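Local coordinates for large adhesion protein (Lap) involved in biofilm formation (Marinobacter hydrocarbonoclasticus, PDB 6XI3) that forms part of the extending region of a bacterial RTX adhesin, where calcium-binding tandem Ig-like repeats probably help project the adhesive end towards its target in biofilm formation, at residues T244-L255 against A267-Y277. Numbering follows the deposited sequence.
With CA (calcium ion), chain D.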
ATOM      1  N   THR A 244      -6.855 -10.642   3.779  1.00 24.45           N
ATOM      2  CA  THR A 244      -5.547 -10.066   3.461  1.00 26.57           C
ATOM      3  C   THR A 244      -5.055  -9.266   4.661  1.00 26.96           C
ATOM      4  O   THR A 244      -5.878  -8.808   5.436  1.00 25.14           O
ATOM      5  CB  THR A 244      -5.594  -9.206   2.189  1.00 27.53           C
ATOM      6  OG1 THR A 244      -6.483  -8.107   2.389  1.00 24.29           O
ATOM      7  CG2 THR A 244      -5.984 -10.014   0.973  1.00 25.53           C
ATOM      8  N   THR A 245      -3.752  -9.082   4.734  1.00 26.07           N
ATOM      9  CA  THR A 245      -3.095  -8.092   5.624  1.00 25.57           C
ATOM     10  C   THR A 245      -2.239  -7.169   4.755  1.00 25.10           C
ATOM     11  O   THR A 245      -1.515  -7.658   3.831  1.00 23.43           O
ATOM     12  CB  THR A 245      -2.317  -8.837   6.726  1.00 30.07           C
ATOM     13  OG1 THR A 245      -3.179  -9.849   7.250  1.00 29.63           O
ATOM     14  CG2 THR A 245      -1.865  -7.941   7.862  1.00 30.77           C
ATOM     15  N   ASP A 246      -2.277  -5.875   5.048  1.00 26.86           N
ATOM     16  CA  ASP A 246      -1.467  -4.847   4.357  1.00 26.50           C
ATOM     17  C   ASP A 246      -1.813  -4.803   2.862  1.00 27.09           C
ATOM     18  O   ASP A 246      -0.928  -4.444   2.046  1.00 26.12           O
ATOM     19  CB  ASP A 246       0.041  -5.038   4.553  1.00 27.91           C
ATOM     20  CG  ASP A 246       0.773  -3.719   4.325  1.00 28.03           C
ATOM     21  OD1 ASP A 246       0.135  -2.674   4.557  1.00 28.41           O
ATOM     22  OD2 ASP A 246       1.928  -3.738   3.820  1.00 26.32           O
ATOM     23  N   VAL A 247      -3.059  -5.114   2.499  1.00 25.14           N
ATOM     24  CA  VAL A 247      -3.521  -4.925   1.099  1.00 25.46           C
ATOM     25  C   VAL A 247      -4.558  -3.802   1.078  1.00 23.46           C
ATOM     26  O   VAL A 247      -5.570  -3.889   1.831  1.00 24.63           O
ATOM     27  CB  VAL A 247      -4.045  -6.242   0.508  1.00 25.00           C
ATOM     28  CG1 VAL A 247      -4.677  -6.052  -0.856  1.00 26.43           C
ATOM     29  CG2 VAL A 247      -2.920  -7.257   0.435  1.00 23.45           C
ATOM     30  N   ALA A 248      -4.295  -2.796   0.240  1.00 26.98           N
ATOM     31  CA  ALA A 248      -5.079  -1.540   0.185  1.00 28.66           C
ATOM     32  C   ALA A 248      -6.502  -1.845  -0.284  1.00 30.40           C
ATOM     33  O   ALA A 248      -6.693  -2.781  -1.087  1.00 25.64           O
ATOM     34  CB  ALA A 248      -4.415  -0.503  -0.694  1.00 28.14           C
ATOM     35  N   LEU A 249      -7.437  -1.023   0.198  1.00 31.56           N
ATOM     36  CA  LEU A 249      -8.865  -1.001  -0.178  1.00 30.34           C
ATOM     37  C   LEU A 249      -8.951  -0.995  -1.700  1.00 30.88           C
ATOM     38  O   LEU A 249      -8.181  -0.240  -2.306  1.00 29.83           O
ATOM     39  CB  LEU A 249      -9.480   0.264   0.426  1.00 32.05           C
ATOM     40  CG  LEU A 249     -10.935   0.532   0.079  1.00 32.38           C
ATOM     41  CD1 LEU A 249     -11.799  -0.539   0.697  1.00 32.98           C
ATOM     42  CD2 LEU A 249     -11.358   1.923   0.555  1.00 35.62           C
ATOM     43  N   ASN A 250      -9.823  -1.839  -2.270  1.00 28.60           N
ATOM     44  CA  ASN A 250     -10.118  -1.919  -3.725  1.00 30.54           C
ATOM     45  C   ASN A 250      -8.980  -2.546  -4.518  1.00 27.97           C
ATOM     46  O   ASN A 250      -9.117  -2.611  -5.752  1.00 30.79           O
ATOM     47  CB  ASN A 250     -10.442  -0.540  -4.314  1.00 34.63           C
ATOM     48  CG  ASN A 250     -11.700   0.019  -3.692  1.00 39.32           C
ATOM     49  OD1 ASN A 250     -12.515  -0.734  -3.161  1.00 45.69           O
ATOM     50  ND2 ASN A 250     -11.865   1.328  -3.735  1.00 47.60           N
ATOM     51  N   SER A 251      -7.920  -3.037  -3.877  1.00 26.26           N
ATOM     52  CA  SER A 251      -6.869  -3.799  -4.602  1.00 24.22           C
ATOM     53  C   SER A 251      -7.518  -5.011  -5.282  1.00 23.30           C
ATOM     54  O   SER A 251      -8.445  -5.608  -4.727  1.00 26.29           O
ATOM     55  CB  SER A 251      -5.736  -4.245  -3.720  1.00 22.76           C
ATOM     56  OG  SER A 251      -5.188  -3.139  -3.066  1.00 27.61           O
ATOM     57  N   GLN A 252      -6.999  -5.364  -6.444  1.00 22.80           N
ATOM     58  CA  GLN A 252      -7.485  -6.507  -7.239  1.00 22.38           C
ATOM     59  C   GLN A 252      -6.838  -7.785  -6.712  1.00 23.48           C
ATOM     60  O   GLN A 252      -5.609  -7.788  -6.460  1.00 25.66           O
ATOM     61  CB  GLN A 252      -7.104  -6.296  -8.705  1.00 25.00           C
ATOM     62  CG  GLN A 252      -7.555  -7.431  -9.613  1.00 28.75           C
ATOM     63  CD  GLN A 252      -7.383  -7.082 -11.074  1.00 34.23           C
ATOM     64  OE1 GLN A 252      -7.640  -5.966 -11.497  1.00 41.77           O
ATOM     65  NE2 GLN A 252      -7.006  -8.058 -11.874  1.00 36.71           N
ATOM     66  N   VAL A 253      -7.637  -8.832  -6.600  1.00 22.52           N
ATOM     67  CA  VAL A 253      -7.207 -10.217  -6.320  1.00 23.09           C
ATOM     68  C   VAL A 253      -7.413 -10.972  -7.626  1.00 21.94           C
ATOM     69  O   VAL A 253      -8.547 -10.982  -8.124  1.00 21.89           O
ATOM     70  CB  VAL A 253      -8.024 -10.826  -5.176  1.00 23.45           C
ATOM     71  CG1 VAL A 253      -7.564 -12.238  -4.830  1.00 22.58           C
ATOM     72  CG2 VAL A 253      -7.973  -9.919  -3.956  1.00 26.03           C
ATOM     73  N   ASP A 254      -6.369 -11.610  -8.124  1.00 21.25           N
ATOM     74  CA  ASP A 254      -6.418 -12.475  -9.319  1.00 23.03           C
ATOM     75  C   ASP A 254      -6.444 -13.905  -8.822  1.00 24.18           C
ATOM     76  O   ASP A 254      -5.586 -14.237  -7.965  1.00 25.50           O
ATOM     77  CB  ASP A 254      -5.214 -12.244 -10.217  1.00 25.83           C
ATOM     78  CG  ASP A 254      -5.217 -10.843 -10.798  1.00 34.96           C
ATOM     79  OD1 ASP A 254      -6.336 -10.290 -11.048  1.00 33.22           O
ATOM     80  OD2 ASP A 254      -4.109 -10.328 -10.987  1.00 44.12           O
ATOM     81  N   LEU A 255      -7.413 -14.680  -9.305  1.00 22.07           N
ATOM     82  CA  LEU A 255      -7.602 -16.065  -8.866  1.00 24.02           C
ATOM     83  C   LEU A 255      -7.462 -16.961 -10.079  1.00 24.44           C
ATOM     84  O   LEU A 255      -7.766 -16.510 -11.189  1.00 21.47           O
ATOM     85  CB  LEU A 255      -8.962 -16.245  -8.200  1.00 24.98           C
ATOM     86  CG  LEU A 255      -9.162 -15.432  -6.923  1.00 25.23           C
ATOM     87  CD1 LEU A 255     -10.073 -14.266  -7.189  1.00 27.72           C
ATOM     88  CD2 LEU A 255      -9.724 -16.287  -5.822  1.00 28.00           C
ATOM     89  N   ALA A 267     -10.521 -15.771 -12.470  1.00 23.31           N
ATOM     90  CA  ALA A 267     -11.515 -14.935 -11.782  1.00 23.19           C
ATOM     91  C   ALA A 267     -10.791 -13.763 -11.138  1.00 25.15           C
ATOM     92  O   ALA A 267      -9.566 -13.821 -10.922  1.00 21.30           O
ATOM     93  CB  ALA A 267     -12.261 -15.737 -10.765  1.00 24.34           C
ATOM     94  N   THR A 268     -11.528 -12.709 -10.846  1.00 25.20           N
ATOM     95  CA  THR A 268     -10.937 -11.544 -10.164  1.00 26.09           C
ATOM     96  C   THR A 268     -12.005 -10.920  -9.252  1.00 26.29           C
ATOM     97  O   THR A 268     -13.196 -11.097  -9.516  1.00 24.44           O
ATOM     98  CB  THR A 268     -10.297 -10.623 -11.212  1.00 26.96           C
ATOM     99  OG1 THR A 268      -9.711  -9.526 -10.516  1.00 27.68           O
ATOM    100  CG2 THR A 268     -11.297 -10.066 -12.195  1.00 27.97           C
ATOM    101  N   THR A 269     -11.588 -10.285  -8.159  1.00 24.86           N
ATOM    102  CA  THR A 269     -12.475  -9.485  -7.287  1.00 25.66           C
ATOM    103  C   THR A 269     -11.579  -8.466  -6.590  1.00 25.84           C
ATOM    104  O   THR A 269     -10.423  -8.367  -6.966  1.00 23.83           O
ATOM    105  CB  THR A 269     -13.330 -10.354  -6.353  1.00 25.85           C
ATOM    106  OG1 THR A 269     -14.315  -9.477  -5.831  1.00 26.59           O
ATOM    107  CG2 THR A 269     -12.591 -11.035  -5.222  1.00 23.82           C
ATOM    108  N   THR A 270     -12.133  -7.695  -5.674  1.00 25.60           N
ATOM    109  CA  THR A 270     -11.409  -6.593  -5.014  1.00 24.60           C
ATOM    110  C   THR A 270     -11.491  -6.755  -3.502  1.00 24.10           C
ATOM    111  O   THR A 270     -12.430  -7.365  -3.008  1.00 24.62           O
ATOM    112  CB  THR A 270     -11.944  -5.231  -5.468  1.00 25.10           C
ATOM    113  OG1 THR A 270     -13.310  -5.194  -5.112  1.00 29.68           O
ATOM    114  CG2 THR A 270     -11.798  -4.998  -6.952  1.00 27.67           C
ATOM    115  N   VAL A 271     -10.507  -6.194  -2.799  1.00 25.81           N
ATOM    116  CA  VAL A 271     -10.424  -6.294  -1.329  1.00 25.87           C
ATOM    117  C   VAL A 271     -11.315  -5.194  -0.720  1.00 26.39           C
ATOM    118  O   VAL A 271     -11.287  -4.069  -1.233  1.00 27.51           O
ATOM    119  CB  VAL A 271      -8.945  -6.191  -0.896  1.00 28.90           C
ATOM    120  CG1 VAL A 271      -8.782  -6.175   0.604  1.00 29.06           C
ATOM    121  CG2 VAL A 271      -8.098  -7.302  -1.489  1.00 28.36           C
ATOM    122  N   GLY A 272     -11.982  -5.489   0.393  1.00 24.58           N
ATOM    123  CA  GLY A 272     -12.788  -4.519   1.155  1.00 29.28           C
ATOM    124  C   GLY A 272     -11.962  -3.823   2.225  1.00 28.68           C
ATOM    125  O   GLY A 272     -10.744  -4.109   2.342  1.00 28.81           O
ATOM    126  N   ALA A 273     -12.606  -2.976   3.014  1.00 31.47           N
ATOM    127  CA  ALA A 273     -11.974  -2.144   4.062  1.00 34.19           C
ATOM    128  C   ALA A 273     -11.378  -3.046   5.138  1.00 32.75           C
ATOM    129  O   ALA A 273     -10.280  -2.727   5.597  1.00 36.44           O
ATOM    130  CB  ALA A 273     -12.963  -1.145   4.636  1.00 36.63           C
ATOM    131  N   ASP A 274     -12.019  -4.176   5.452  1.00 34.21           N
ATOM    132  CA  ASP A 274     -11.543  -5.130   6.490  1.00 33.15           C
ATOM    133  C   ASP A 274     -10.517  -6.119   5.907  1.00 29.74           C
ATOM    134  O   ASP A 274     -10.124  -7.056   6.632  1.00 29.64           O
ATOM    135  CB  ASP A 274     -12.729  -5.855   7.126  1.00 37.31           C
ATOM    136  CG  ASP A 274     -13.493  -6.827   6.223  1.00 40.19           C
ATOM    137  OD1 ASP A 274     -13.201  -6.919   5.002  1.00 36.33           O
ATOM    138  OD2 ASP A 274     -14.403  -7.468   6.748  1.00 45.53           O
ATOM    139  N   GLY A 275     -10.139  -5.958   4.636  1.00 27.93           N
ATOM    140  CA  GLY A 275      -9.150  -6.818   3.951  1.00 27.89           C
ATOM    141  C   GLY A 275      -9.738  -8.097   3.362  1.00 26.78           C
ATOM    142  O   GLY A 275      -8.992  -8.864   2.702  1.00 24.71           O
ATOM    143  N   SER A 276     -11.029  -8.334   3.561  1.00 26.64           N
ATOM    144  CA  SER A 276     -11.715  -9.558   3.069  1.00 26.68           C
ATOM    145  C   SER A 276     -12.022  -9.394   1.589  1.00 24.41           C
ATOM    146  O   SER A 276     -12.110  -8.245   1.103  1.00 22.07           O
ATOM    147  CB  SER A 276     -12.965  -9.888   3.866  1.00 27.17           C
ATOM    148  OG  SER A 276     -13.973  -8.906   3.667  1.00 29.13           O
ATOM    149  N   TYR A 277     -12.166 -10.521   0.902  1.00 23.81           N
ATOM    150  CA  TYR A 277     -12.670 -10.595  -0.484  1.00 22.94           C
ATOM    151  C   TYR A 277     -13.528 -11.863  -0.612  1.00 25.28           C
ATOM    152  O   TYR A 277     -13.371 -12.823   0.152  1.00 25.88           O
ATOM    153  CB  TYR A 277     -11.508 -10.469  -1.480  1.00 25.24           C
ATOM    154  CG  TYR A 277     -10.579 -11.657  -1.500  1.00 22.96           C
ATOM    155  CD1 TYR A 277     -10.883 -12.756  -2.271  1.00 22.36           C
ATOM    156  CD2 TYR A 277      -9.470 -11.721  -0.677  1.00 23.81           C
ATOM    157  CE1 TYR A 277     -10.097 -13.891  -2.243  1.00 22.99           C
ATOM    158  CE2 TYR A 277      -8.641 -12.829  -0.664  1.00 23.89           C
ATOM    159  CZ  TYR A 277      -8.958 -13.916  -1.466  1.00 22.50           C
ATOM    160  OH  TYR A 277      -8.196 -15.036  -1.468  1.00 21.61           O
TER
HETATM  161 CA    CA D 503       4.053  -3.803   4.611  1.00 24.99          CA
HETATM  162  O   HOH W   1      -9.177  -9.734   6.204  1.00 35.09           O
HETATM  163  O   HOH W   2      -7.988  -3.087   2.995  1.00 34.81           O
HETATM  164  O   HOH W   3     -13.577  -2.400  -5.602  1.00 60.60           O
HETATM  165  O   HOH W   4      -7.659 -12.397 -13.353  1.00 34.39           O
HETATM  166  O   HOH W   5       4.586  -5.738   3.352  1.00 25.67           O
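Val253 lies over one face of the Tyr277 ring, and the two side chains cross at about a right angle. Val253 CG1 sits 4.1 Å from the centroid of the Tyr277 ring, only 15° off the normal, in a CH-pi contact. A chi1 of -178° puts Val253 CG1 over the ring, opposite the backbone N, and turns Val253 CG2 to Val271 CG2 at 3.6 Å. Val247 CG1 meets the same Val271 methyl, its side chain crossing that of Val271 at about a right angle. The Thr244 CG2 methyl faces the edge of the Tyr277 ring. The phenol OH is hydrogen-bonded to Thr225 O on strand 223-232, and Leu224, Val226 and Ala296 add to the buried surroundings of the ring.

Strands 252-258 and 264-270 form an antiparallel hairpin at one edge of a sheet in an Ig-like beta-sandwich domain. Val253 and Thr269 are a hydrogen-bonded pair. The bond from Val253 N to Thr269 O is 2.8 Å and almost straight at 179°. Just past the strand ends, Val271 N still donates to Ser251 O. On the other face of this hairpin, Gln252 and Thr268 cross obliquely, with Gln252 CG 3.1 Å from Thr268 OG1.

Near the end of strand 237-245, Thr244 OG1 donates to Gly275 O at 2.6 Å, using an in-plane lone pair of the carbonyl. Gly275 ends a type I turn starting at Gly272. Leu249 CD1 packs 3.5 Å from Ala273 N. In the loop after Thr245, Asp246 OD2 binds calcium at 2.3 Å. Asp192, Asp218, Thr220 and Asn302 also bind this ion, while Arg301 forms a salt bridge with Asp246 OD1.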